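Local coordinates for protein thermotoga maritima TmcAL (Thermotoga maritima, PDB 5Y0T) that belongs to the HIGH nucleotidyl transferase family, part of the HUP clan of alpha/beta proteins, and is modelled with bound adenosine-5'-rp-alpha-thio-triphosphate, at residues 317-322 with 395-400; 71-76 with 323-328; 214-217 with 223-226; 59-64 with 230-235. One frame throughout, in Å; residues are numbered along the deposited sequence.

Interaction 1 (317-322 with 395-400)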
loop_
_atom_site.group_PDB
_atom_site.type_symbol
_atom_site.label_atom_id
_atom_site.label_comp_id
_atom_site.label_asym_id
_atom_site.label_seq_id
_atom_site.Cartn_x
_atom_site.Cartn_y
_atom_site.Cartn_z
ATOM N N SER A 317 -0.121 -1.081 -10.491
ATOM C CA SER A 317 0.454 -0.166 -9.511
ATOM C C SER A 317 0.567 -0.793 -8.120
ATOM O O SER A 317 1.613 -0.726 -7.476
ATOM C CB SER A 317 -0.370 1.121 -9.434
ATOM O OG SER A 317 -0.400 1.761 -10.692
ATOM N N VAL A 318 -0.509 -1.403 -7.642
ATOM C CA VAL A 318 -0.483 -1.930 -6.283
ATOM C C VAL A 318 0.487 -3.114 -6.168
ATOM O O VAL A 318 1.084 -3.332 -5.114
ATOM C CB VAL A 318 -1.899 -2.327 -5.817
ATOM C CG1 VAL A 318 -2.312 -3.684 -6.394
ATOM C CG2 VAL A 318 -1.970 -2.350 -4.312
ATOM N N PHE A 319 0.677 -3.853 -7.256
ATOM C CA PHE A 319 1.578 -5.002 -7.254
ATOM C C PHE A 319 2.971 -4.621 -7.744
ATOM O O PHE A 319 3.849 -5.480 -7.868
ATOM C CB PHE A 319 0.990 -6.132 -8.108
ATOM C CG PHE A 319 -0.239 -6.762 -7.502
ATOM C CD1 PHE A 319 -0.292 -7.005 -6.134
ATOM C CD2 PHE A 319 -1.336 -7.093 -8.290
ATOM C CE1 PHE A 319 -1.416 -7.577 -5.545
ATOM C CE2 PHE A 319 -2.473 -7.665 -7.720
ATOM C CZ PHE A 319 -2.514 -7.910 -6.342
ATOM N N GLU A 320 3.157 -3.330 -8.020
ATOM C CA GLU A 320 4.441 -2.787 -8.486
ATOM C C GLU A 320 4.956 -3.544 -9.694
ATOM O O GLU A 320 6.103 -3.993 -9.745
ATOM C CB GLU A 320 5.481 -2.811 -7.363
ATOM C CG GLU A 320 5.106 -1.921 -6.194
ATOM C CD GLU A 320 6.201 -1.827 -5.151
ATOM O OE1 GLU A 320 6.776 -2.883 -4.797
ATOM O OE2 GLU A 320 6.477 -0.696 -4.686
ATOM N N VAL A 321 4.101 -3.670 -10.688
ATOM C CA VAL A 321 4.469 -4.440 -11.856
ATOM C C VAL A 321 5.131 -3.455 -12.813
ATOM O O VAL A 321 4.457 -2.701 -13.515
ATOM C CB VAL A 321 3.196 -5.101 -12.456
ATOM C CG1 VAL A 321 3.496 -5.876 -13.723
ATOM C CG2 VAL A 321 2.538 -6.009 -11.401
ATOM N N ASN A 322 6.459 -3.493 -12.888
ATOM C CA ASN A 322 7.148 -2.390 -13.537
ATOM C C ASN A 322 7.393 -2.681 -15.011
ATOM O O ASN A 322 7.183 -3.806 -15.472
ATOM C CB ASN A 322 8.468 -2.070 -12.817
ATOM C CG ASN A 322 9.431 -3.245 -12.794
ATOM O OD1 ASN A 322 10.058 -3.569 -13.803
ATOM N ND2 ASN A 322 9.569 -3.877 -11.634
ATOM N N THR A 395 -2.092 -13.691 -4.535
ATOM C CA THR A 395 -2.888 -14.574 -3.679
ATOM C C THR A 395 -2.958 -14.065 -2.251
ATOM O O THR A 395 -4.027 -14.041 -1.633
ATOM C CB THR A 395 -2.312 -16.028 -3.677
ATOM O OG1 THR A 395 -2.274 -16.515 -5.020
ATOM C CG2 THR A 395 -3.162 -16.976 -2.850
ATOM N N ASN A 396 -1.816 -13.662 -1.714
ATOM C CA ASN A 396 -1.775 -13.207 -0.334
ATOM C C ASN A 396 -2.570 -11.924 -0.124
ATOM O O ASN A 396 -3.246 -11.761 0.895
ATOM C CB ASN A 396 -0.326 -13.019 0.107
ATOM C CG ASN A 396 0.404 -14.342 0.254
ATOM O OD1 ASN A 396 -0.225 -15.401 0.356
ATOM N ND2 ASN A 396 1.736 -14.290 0.297
ATOM N N PHE A 397 -2.486 -11.019 -1.092
ATOM C CA PHE A 397 -3.224 -9.772 -1.043
ATOM C C PHE A 397 -4.724 -10.042 -1.169
ATOM O O PHE A 397 -5.530 -9.568 -0.376
ATOM C CB PHE A 397 -2.744 -8.846 -2.154
ATOM C CG PHE A 397 -3.486 -7.536 -2.232
ATOM C CD1 PHE A 397 -3.181 -6.499 -1.362
ATOM C CD2 PHE A 397 -4.471 -7.332 -3.202
ATOM C CE1 PHE A 397 -3.864 -5.270 -1.446
ATOM C CE2 PHE A 397 -5.157 -6.115 -3.294
ATOM C CZ PHE A 397 -4.848 -5.081 -2.423
ATOM N N TYR A 398 -5.093 -10.824 -2.170
ATOM C CA TYR A 398 -6.498 -11.193 -2.374
ATOM C C TYR A 398 -7.181 -11.761 -1.114
ATOM O O TYR A 398 -8.311 -11.380 -0.776
ATOM C CB TYR A 398 -6.562 -12.198 -3.525
ATOM C CG TYR A 398 -7.930 -12.742 -3.865
ATOM C CD1 TYR A 398 -8.454 -13.838 -3.179
ATOM C CD2 TYR A 398 -8.666 -12.210 -4.919
ATOM C CE1 TYR A 398 -9.697 -14.365 -3.510
ATOM C CE2 TYR A 398 -9.912 -12.746 -5.273
ATOM C CZ TYR A 398 -10.415 -13.822 -4.560
ATOM O OH TYR A 398 -11.647 -14.356 -4.876
ATOM N N SER A 399 -6.497 -12.669 -0.415
ATOM C CA SER A 399 -7.092 -13.370 0.726
ATOM C C SER A 399 -7.427 -12.436 1.896
ATOM O O SER A 399 -8.290 -12.756 2.716
ATOM C CB SER A 399 -6.157 -14.492 1.200
ATOM O OG SER A 399 -5.917 -15.377 0.120
ATOM N N MET A 400 -6.763 -11.282 1.970
ATOM C CA MET A 400 -7.129 -10.276 2.990
ATOM C C MET A 400 -8.552 -9.756 2.781
ATOM O O MET A 400 -9.128 -9.114 3.668
ATOM C CB MET A 400 -6.153 -9.100 2.981
ATOM C CG MET A 400 -4.871 -9.341 3.785
ATOM S SD MET A 400 -5.219 -9.843 5.482
ATOM C CE MET A 400 -6.057 -8.380 6.148
#
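Phe319 turns its ring edge toward the face of Phe397. The two form an offset edge-to-face (T-shaped) pair, with planes at 87° and ring centroids 5.5 Å apart. Phe319 CZ makes the nearest approach, 3.7 Å from Phe397 CD2. Phe397 CB lies at the edge of the Phe319 ring, in its plane, 3.9 Å from Phe319 CE1. One face of the Phe319 ring is taken by its own neighbour: Val318 CG1 sits 3.8 Å above the plane, over the centre. The other methyl, Val318 CG2, loosely touches Phe397 CZ at 4.4 Å. In Phe397, CG is anti to the backbone N (chi1 178°), which carries the ring off its helix toward Phe319. Phe319 lies in the turn that ends helix 307-318 in a Schellman motif at Glu320. In helix 381-399, Thr395 O accepts two bonds, from Ser399 N and Ser399 OG, on opposite faces of its plane. The contact is buried. Helix 254-261 lies against Val318, and its Phe256 pairs edge-to-face with Phe397. Phe319 also rests on Leu390 and Ala394 of helix 381-399, and Leu263 of the second subunit packs on Val318, Phe319 and Phe397.

Interaction 2 (71-76 with 323-328)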
loop_
_atom_site.group_PDB
_atom_site.type_symbol
_atom_site.label_atom_id
_atom_site.label_comp_id
_atom_site.label_asym_id
_atom_site.label_seq_id
_atom_site.Cartn_x
_atom_site.Cartn_y
_atom_site.Cartn_z
ATOM N N PRO A 71 0.145 -17.031 -15.332
ATOM C CA PRO A 71 0.758 -16.140 -14.331
ATOM C C PRO A 71 0.169 -14.738 -14.336
ATOM O O PRO A 71 -0.219 -14.235 -15.398
ATOM C CB PRO A 71 2.241 -16.122 -14.744
ATOM C CG PRO A 71 2.443 -17.543 -15.283
ATOM C CD PRO A 71 1.159 -17.768 -16.106
ATOM N N VAL A 72 0.103 -14.128 -13.158
ATOM C CA VAL A 72 -0.504 -12.801 -12.974
ATOM C C VAL A 72 -0.003 -11.763 -13.975
ATOM O O VAL A 72 -0.769 -10.931 -14.454
ATOM C CB VAL A 72 -0.242 -12.264 -11.543
ATOM C CG1 VAL A 72 -0.716 -10.810 -11.405
ATOM C CG2 VAL A 72 -0.910 -13.172 -10.505
ATOM N N VAL A 73 1.287 -11.803 -14.289
ATOM C CA VAL A 73 1.846 -10.790 -15.165
ATOM C C VAL A 73 1.186 -10.820 -16.559
ATOM O O VAL A 73 1.154 -9.799 -17.242
ATOM C CB VAL A 73 3.395 -10.951 -15.282
ATOM C CG1 VAL A 73 3.773 -12.309 -15.944
ATOM C CG2 VAL A 73 4.002 -9.761 -16.007
ATOM N N PHE A 74 0.738 -12.000 -17.007
ATOM C CA PHE A 74 -0.083 -12.125 -18.229
ATOM C C PHE A 74 -1.584 -12.007 -18.005
ATOM O O PHE A 74 -2.288 -11.395 -18.809
ATOM C CB PHE A 74 0.234 -13.440 -18.938
ATOM C CG PHE A 74 1.705 -13.626 -19.170
ATOM C CD1 PHE A 74 2.372 -12.824 -20.083
ATOM C CD2 PHE A 74 2.433 -14.550 -18.421
ATOM C CE1 PHE A 74 3.746 -12.963 -20.279
ATOM C CE2 PHE A 74 3.803 -14.701 -18.615
ATOM C CZ PHE A 74 4.458 -13.901 -19.539
ATOM N N ALA A 75 -2.073 -12.631 -16.934
ATOM C CA ALA A 75 -3.515 -12.697 -16.671
ATOM C C ALA A 75 -4.166 -11.320 -16.553
ATOM O O ALA A 75 -5.357 -11.158 -16.840
ATOM C CB ALA A 75 -3.779 -13.526 -15.381
ATOM N N THR A 76 -3.404 -10.342 -16.062
ATOM C CA THR A 76 -3.908 -8.989 -15.905
ATOM C C THR A 76 -3.502 -8.011 -17.009
ATOM O O THR A 76 -3.677 -6.808 -16.835
ATOM C CB THR A 76 -3.500 -8.399 -14.540
ATOM O OG1 THR A 76 -2.077 -8.431 -14.413
ATOM C CG2 THR A 76 -4.140 -9.228 -13.412
ATOM N N LYS A 323 7.892 -1.679 -15.728
ATOM C CA LYS A 323 7.979 -1.742 -17.184
ATOM C C LYS A 323 9.006 -2.760 -17.663
ATOM O O LYS A 323 8.764 -3.485 -18.634
ATOM C CB LYS A 323 8.289 -0.355 -17.755
ATOM C CG LYS A 323 7.119 0.619 -17.589
ATOM C CD LYS A 323 7.409 2.016 -18.173
ATOM C CE LYS A 323 6.106 2.806 -18.369
ATOM N NZ LYS A 323 6.315 4.284 -18.482
ATOM N N GLU A 324 10.144 -2.831 -16.980
ATOM C CA GLU A 324 11.195 -3.760 -17.380
ATOM C C GLU A 324 10.763 -5.224 -17.192
ATOM O O GLU A 324 11.058 -6.088 -18.024
ATOM C CB GLU A 324 12.481 -3.482 -16.593
ATOM C CG GLU A 324 13.628 -4.412 -16.970
ATOM C CD GLU A 324 14.955 -3.993 -16.362
ATOM O OE1 GLU A 324 14.998 -2.946 -15.676
ATOM O OE2 GLU A 324 15.953 -4.715 -16.571
ATOM N N PHE A 325 10.074 -5.491 -16.088
ATOM C CA PHE A 325 9.581 -6.829 -15.762
ATOM C C PHE A 325 8.557 -7.309 -16.799
ATOM O O PHE A 325 8.625 -8.456 -17.275
ATOM C CB PHE A 325 8.988 -6.807 -14.350
ATOM C CG PHE A 325 8.196 -8.030 -13.987
ATOM C CD1 PHE A 325 8.814 -9.259 -13.837
ATOM C CD2 PHE A 325 6.837 -7.931 -13.738
ATOM C CE1 PHE A 325 8.081 -10.387 -13.485
ATOM C CE2 PHE A 325 6.097 -9.049 -13.375
ATOM C CZ PHE A 325 6.718 -10.277 -13.244
ATOM N N VAL A 326 7.626 -6.439 -17.177
ATOM C CA VAL A 326 6.626 -6.831 -18.181
ATOM C C VAL A 326 7.278 -6.983 -19.562
ATOM O O VAL A 326 6.925 -7.885 -20.331
ATOM C CB VAL A 326 5.449 -5.825 -18.252
ATOM C CG1 VAL A 326 4.495 -6.190 -19.369
ATOM C CG2 VAL A 326 4.704 -5.807 -16.940
ATOM N N GLU A 327 8.250 -6.129 -19.866
ATOM C CA GLU A 327 8.952 -6.230 -21.139
ATOM C C GLU A 327 9.657 -7.584 -21.266
ATOM O O GLU A 327 9.575 -8.238 -22.300
ATOM C CB GLU A 327 9.961 -5.093 -21.302
ATOM C CG GLU A 327 10.810 -5.210 -22.567
ATOM C CD GLU A 327 9.992 -5.012 -23.831
ATOM O OE1 GLU A 327 8.889 -4.422 -23.740
ATOM O OE2 GLU A 327 10.449 -5.445 -24.912
ATOM N N LYS A 328 10.359 -7.992 -20.220
ATOM C CA LYS A 328 11.006 -9.300 -20.222
ATOM C C LYS A 328 9.987 -10.442 -20.268
ATOM O O LYS A 328 10.196 -11.447 -20.960
ATOM C CB LYS A 328 11.902 -9.462 -18.993
ATOM C CG LYS A 328 13.223 -8.705 -19.073
ATOM C CD LYS A 328 14.152 -9.110 -17.932
ATOM C CE LYS A 328 14.529 -10.591 -18.019
ATOM N NZ LYS A 328 15.518 -11.007 -16.969
#
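Val73 meets Phe325 and Val326 in a purely apolar contact, with no hydrogen bond between the two segments. Val73 CG2 is the atom that does most of the touching. It comes within 3.4 Å of Phe325 CE2, which is tight packing, and within 4.1 Å of Val326 CG2. Val73 CB backs it up, 3.8 Å from Phe325 CE2. The Val73 and Phe325 side chains come at each other from opposite directions. The torsion of Val73 (chi1 64°) divides its methyls: CG2 is anti to the backbone N and reaches across, while CG1 lies between N and the carbonyl carbon. CG1 rests 3.5 Å above the plane of the Phe74 ring, offset toward its rim.

The hydrogen bonds hold each helix in shape. Pro71, at the N-cap position, gives its O to both Phe74 N and Ala75 N. Val72 O takes two bonds from Thr76, one from N and one from OG1 at 2.8 Å, on opposite faces of its plane. The OG1 bond ties down the end of the helical turn. Asp391 OD1 accepts from Val72 N at the helix start. Asn322 caps the other helix through OD1 to Phe325 N.

All three touching residues are buried. The contact is plain helix-on-helix packing. The short helix 72-75 directly follows strand 66-70 of the central, mainly parallel sheet of this alpha/beta protein, and helix 323-332, much later in the chain, packs against it.

Interaction 3 (214-217 with 223-226)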
loop_
_atom_site.group_PDB
_atom_site.type_symbol
_atom_site.label_atom_id
_atom_site.label_comp_id
_atom_site.label_asym_id
_atom_site.label_seq_id
_atom_site.Cartn_x
_atom_site.Cartn_y
_atom_site.Cartn_z
ATOM N N ARG A 214 -21.974 -11.709 -11.850
ATOM C CA ARG A 214 -21.363 -11.104 -10.676
ATOM C C ARG A 214 -22.255 -9.981 -10.143
ATOM O O ARG A 214 -22.355 -9.782 -8.936
ATOM C CB ARG A 214 -19.957 -10.588 -10.998
ATOM C CG ARG A 214 -18.948 -11.713 -11.256
ATOM C CD ARG A 214 -17.493 -11.216 -11.186
ATOM N NE ARG A 214 -17.249 -10.089 -12.091
ATOM C CZ ARG A 214 -16.977 -10.201 -13.389
ATOM N NH1 ARG A 214 -16.923 -11.391 -13.965
ATOM N NH2 ARG A 214 -16.766 -9.113 -14.118
ATOM N N ASN A 215 -22.928 -9.255 -11.032
ATOM C CA ASN A 215 -23.833 -8.207 -10.572
ATOM C C ASN A 215 -25.085 -8.785 -9.923
ATOM O O ASN A 215 -25.643 -8.190 -8.994
ATOM C CB ASN A 215 -24.226 -7.269 -11.725
ATOM C CG ASN A 215 -23.118 -6.299 -12.075
ATOM O OD1 ASN A 215 -22.192 -6.099 -11.288
ATOM N ND2 ASN A 215 -23.205 -5.688 -13.249
ATOM N N LEU A 216 -25.526 -9.942 -10.411
ATOM C CA LEU A 216 -26.630 -10.647 -9.768
ATOM C C LEU A 216 -26.248 -11.045 -8.341
ATOM O O LEU A 216 -27.065 -10.934 -7.428
ATOM C CB LEU A 216 -27.037 -11.884 -10.573
ATOM C CG LEU A 216 -27.761 -11.658 -11.903
ATOM C CD1 LEU A 216 -27.922 -12.974 -12.636
ATOM C CD2 LEU A 216 -29.126 -10.987 -11.699
ATOM N N MET A 217 -25.014 -11.507 -8.147
ATOM C CA MET A 217 -24.540 -11.806 -6.789
ATOM C C MET A 217 -24.592 -10.574 -5.880
ATOM O O MET A 217 -25.112 -10.663 -4.766
ATOM C CB MET A 217 -23.125 -12.361 -6.822
ATOM C CG MET A 217 -23.020 -13.725 -7.526
ATOM S SD MET A 217 -21.318 -14.284 -7.448
ATOM C CE MET A 217 -21.212 -15.323 -8.903
ATOM N N GLU A 223 -31.307 -17.026 -6.953
ATOM C CA GLU A 223 -32.038 -17.936 -7.819
ATOM C C GLU A 223 -31.650 -17.729 -9.274
ATOM O O GLU A 223 -31.501 -18.690 -10.037
ATOM C CB GLU A 223 -33.546 -17.743 -7.635
ATOM C CG GLU A 223 -34.122 -18.498 -6.449
ATOM C CD GLU A 223 -34.055 -20.007 -6.635
ATOM O OE1 GLU A 223 -34.993 -20.576 -7.237
ATOM O OE2 GLU A 223 -33.063 -20.623 -6.179
ATOM N N GLU A 224 -31.494 -16.467 -9.658
ATOM C CA GLU A 224 -31.074 -16.138 -11.012
ATOM C C GLU A 224 -29.622 -16.536 -11.224
ATOM O O GLU A 224 -29.238 -16.956 -12.319
ATOM C CB GLU A 224 -31.285 -14.652 -11.281
ATOM C CG GLU A 224 -32.758 -14.309 -11.370
ATOM C CD GLU A 224 -33.034 -12.849 -11.137
ATOM O OE1 GLU A 224 -33.089 -12.094 -12.128
ATOM O OE2 GLU A 224 -33.198 -12.461 -9.963
ATOM N N VAL A 225 -28.817 -16.427 -10.172
ATOM C CA VAL A 225 -27.435 -16.890 -10.233
ATOM C C VAL A 225 -27.417 -18.398 -10.472
ATOM O O VAL A 225 -26.704 -18.891 -11.351
ATOM C CB VAL A 225 -26.642 -16.556 -8.952
ATOM C CG1 VAL A 225 -25.248 -17.217 -8.989
ATOM C CG2 VAL A 225 -26.488 -15.050 -8.787
ATOM N N ARG A 226 -28.219 -19.122 -9.701
ATOM C CA ARG A 226 -28.323 -20.565 -9.862
ATOM C C ARG A 226 -28.764 -20.932 -11.281
ATOM O O ARG A 226 -28.232 -21.872 -11.869
ATOM C CB ARG A 226 -29.295 -21.161 -8.835
ATOM C CG ARG A 226 -29.421 -22.684 -8.935
ATOM C CD ARG A 226 -29.758 -23.338 -7.593
ATOM N NE ARG A 226 -31.031 -22.882 -7.044
ATOM C CZ ARG A 226 -32.174 -23.553 -7.142
ATOM N NH1 ARG A 226 -32.210 -24.722 -7.770
ATOM N NH2 ARG A 226 -33.285 -23.061 -6.611
#
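Leu216 and Met217 pack against Val225 through apolar contacts. Val225 CG2 is the hub: it lies 3.7 Å from Leu216 CB and 3.9 Å from Met217 CG. In Val225, CG1 is anti to the backbone N (chi1 173°), and this leaves CG2 beside the N, turned to the partner helix. The Met217 chain runs extended beyond CG and crosses Val225 at about a right angle. Leu216 also reaches Glu224: its CD1 is 4.0 Å from Glu224 CB, so the aliphatic base of the glutamate extends the apolar patch.

Helices 210-218 and 222-228 follow each other with only a three-residue loop between them. The contact therefore closes a local helix-loop-helix unit. The side chain of Met217 is about 11 Å from the bound adenosine-5'-rp-alpha-thio-triphosphate.

No polar bond crosses between the segments. Glu224 OE1 forms a salt bridge with Arg221 of the connecting loop. Within helix 222-228, Glu223 OE2 pairs with Arg226 NH2 one turn on, modelled at 2.5 Å, a doubtfully short length. A weak bond from Arg226 NE goes to the same oxygen. Leu237 of helix 231-242 touches both Met217 and Val225.

Interaction 4 (59-64 with 230-235)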
loop_
_atom_site.group_PDB
_atom_site.type_symbol
_atom_site.label_atom_id
_atom_site.label_comp_id
_atom_site.label_asym_id
_atom_site.label_seq_id
_atom_site.Cartn_x
_atom_site.Cartn_y
_atom_site.Cartn_z
ATOM N N ALA A 59 -13.508 -26.331 -12.704
ATOM C CA ALA A 59 -13.071 -26.657 -14.069
ATOM C C ALA A 59 -12.885 -28.170 -14.207
ATOM O O ALA A 59 -13.361 -28.792 -15.171
ATOM C CB ALA A 59 -11.774 -25.908 -14.416
ATOM N N LEU A 60 -12.238 -28.771 -13.213
ATOM C CA LEU A 60 -12.081 -30.225 -13.180
ATOM C C LEU A 60 -13.425 -30.938 -13.210
ATOM O O LEU A 60 -13.607 -31.915 -13.949
ATOM C CB LEU A 60 -11.313 -30.659 -11.937
ATOM C CG LEU A 60 -9.890 -30.111 -11.821
ATOM C CD1 LEU A 60 -9.215 -30.715 -10.578
ATOM C CD2 LEU A 60 -9.081 -30.397 -13.098
ATOM N N ARG A 61 -14.365 -30.476 -12.392
ATOM C CA ARG A 61 -15.681 -31.111 -12.369
ATOM C C ARG A 61 -16.413 -30.987 -13.691
ATOM O O ARG A 61 -17.254 -31.832 -14.034
ATOM C CB ARG A 61 -16.520 -30.531 -11.237
ATOM C CG ARG A 61 -16.004 -30.956 -9.869
ATOM C CD ARG A 61 -16.926 -30.535 -8.757
ATOM N NE ARG A 61 -16.500 -31.107 -7.484
ATOM C CZ ARG A 61 -17.203 -31.026 -6.362
ATOM N NH1 ARG A 61 -18.371 -30.393 -6.353
ATOM N NH2 ARG A 61 -16.741 -31.583 -5.251
ATOM N N MET A 62 -16.079 -29.956 -14.460
ATOM C CA MET A 62 -16.815 -29.680 -15.679
ATOM C C MET A 62 -16.211 -30.361 -16.895
ATOM O O MET A 62 -16.752 -30.242 -17.996
ATOM C CB MET A 62 -16.911 -28.173 -15.906
ATOM C CG MET A 62 -17.705 -27.440 -14.830
ATOM S SD MET A 62 -19.453 -27.897 -14.729
ATOM C CE MET A 62 -19.449 -29.166 -13.484
ATOM N N GLY A 63 -15.157 -31.148 -16.684
ATOM C CA GLY A 63 -14.509 -31.865 -17.779
ATOM C C GLY A 63 -13.085 -31.487 -18.168
ATOM O O GLY A 63 -12.534 -32.061 -19.101
ATOM N N VAL A 64 -12.461 -30.560 -17.446
ATOM C CA VAL A 64 -11.012 -30.324 -17.627
ATOM C C VAL A 64 -10.172 -31.391 -16.870
ATOM O O VAL A 64 -10.525 -31.781 -15.758
ATOM C CB VAL A 64 -10.601 -28.911 -17.146
ATOM C CG1 VAL A 64 -9.101 -28.741 -17.265
ATOM C CG2 VAL A 64 -11.307 -27.828 -17.984
ATOM N N PRO A 230 -23.825 -24.005 -14.035
ATOM C CA PRO A 230 -23.965 -25.450 -13.835
ATOM C C PRO A 230 -24.049 -25.759 -12.331
ATOM O O PRO A 230 -23.505 -25.006 -11.515
ATOM C CB PRO A 230 -22.686 -26.026 -14.448
ATOM C CG PRO A 230 -22.184 -24.971 -15.378
ATOM C CD PRO A 230 -22.582 -23.654 -14.747
ATOM N N GLU A 231 -24.706 -26.854 -11.978
ATOM C CA GLU A 231 -24.909 -27.216 -10.575
ATOM C C GLU A 231 -23.611 -27.277 -9.764
ATOM O O GLU A 231 -23.527 -26.715 -8.665
ATOM C CB GLU A 231 -25.634 -28.560 -10.493
ATOM C CG GLU A 231 -26.093 -28.918 -9.093
ATOM C CD GLU A 231 -26.919 -30.192 -9.064
ATOM O OE1 GLU A 231 -27.012 -30.870 -10.113
ATOM O OE2 GLU A 231 -27.478 -30.507 -7.992
ATOM N N ASP A 232 -22.583 -27.934 -10.293
ATOM C CA ASP A 232 -21.342 -28.038 -9.522
ATOM C C ASP A 232 -20.676 -26.684 -9.334
ATOM O O ASP A 232 -19.972 -26.458 -8.337
ATOM C CB ASP A 232 -20.351 -28.997 -10.177
ATOM C CG ASP A 232 -20.746 -30.455 -10.019
ATOM O OD1 ASP A 232 -21.563 -30.777 -9.130
ATOM O OD2 ASP A 232 -20.230 -31.285 -10.790
ATOM N N SER A 233 -20.877 -25.778 -10.289
ATOM C CA SER A 233 -20.287 -24.452 -10.177
ATOM C C SER A 233 -20.996 -23.677 -9.075
ATOM O O SER A 233 -20.361 -23.068 -8.222
ATOM C CB SER A 233 -20.379 -23.701 -11.511
ATOM O OG SER A 233 -19.908 -22.378 -11.368
ATOM N N PHE A 234 -22.327 -23.715 -9.095
ATOM C CA PHE A 234 -23.118 -23.049 -8.066
ATOM C C PHE A 234 -22.815 -23.626 -6.681
ATOM O O PHE A 234 -22.736 -22.893 -5.695
ATOM C CB PHE A 234 -24.616 -23.180 -8.367
ATOM C CG PHE A 234 -25.486 -22.385 -7.426
ATOM C CD1 PHE A 234 -25.507 -20.997 -7.492
ATOM C CD2 PHE A 234 -26.254 -23.016 -6.460
ATOM C CE1 PHE A 234 -26.296 -20.253 -6.626
ATOM C CE2 PHE A 234 -27.040 -22.274 -5.582
ATOM C CZ PHE A 234 -27.063 -20.894 -5.668
ATOM N N GLU A 235 -22.662 -24.949 -6.614
ATOM C CA GLU A 235 -22.400 -25.630 -5.349
ATOM C C GLU A 235 -21.091 -25.137 -4.737
ATOM O O GLU A 235 -21.030 -24.832 -3.551
ATOM C CB GLU A 235 -22.353 -27.149 -5.552
ATOM C CG GLU A 235 -22.628 -27.950 -4.295
ATOM C CD GLU A 235 -24.042 -27.735 -3.772
ATOM O OE1 GLU A 235 -24.966 -27.539 -4.596
ATOM O OE2 GLU A 235 -24.226 -27.757 -2.535
#
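The C-terminal end of helix 52-61, closed by a Schellman motif, lies against the first turn of helix 231-242; Arg61 and Met62 meet Pro230 and Asp232 there. Met62 carries the apolar part. Its chain bends at chi2 (-64°) and chi3 (94°), and this brings the sulfur and the methyl onto the other helix start. Met62 SD touches Pro230 CB at 3.7 Å. Met62 CE packs closely on Asp232, 3.4 Å from its CB and 3.5 Å from its OD2.

Gly63 gives the Schellman turn its positive phi, and Gly63 N and Val64 N bond back to Leu60 O and Ala59 O. Pro230 is the N-cap residue of the second helix. It also touches Phe13, Asn15 and Leu18. Asn15 belongs to the His-Asn-Gly-His sequence that matches the HIGH motif of the family, and the Pro230 side chain is about 11 Å from the bound adenosine-5'-rp-alpha-thio-triphosphate.

Arg61 lies across Asp232 at about a right angle. Its extended chain puts CD 4.0 Å from Asp232 OD2. The charged ends stay apart, with Arg61 NH1 4.2 Å from Asp232 OD1, too far for a salt bridge. The two group planes are 67° apart. The salt bridge of Arg61 is instead to Glu57 OE2 through NH2, one turn back in its own helix.

How the interactions relate
From the N terminus, segment 59-64 opens interaction 4 and 71-76 opens interaction 2. Interaction 3 then closes a short local loop within both. Segment 230-235 closes interaction 4, which crosses interaction 2. Segment 317-322 opens interaction 1, 323-328 closes interaction 2, and 395-400 closes interaction 1, so these two also cross. Interactions 1 and 2 touch where Val321 CG1 meets Val326 CG2 at 3.4 Å. Interactions 3 and 4 touch through Phe234, packed on Val225 and Arg226. Interaction 2 lies across the chain's centre from interactions 3 and 4. Interactions 2 and 4 tie early helices to later ones, interaction 3 joins two successive helices, and interaction 1 joins helices 307-318 and 381-399.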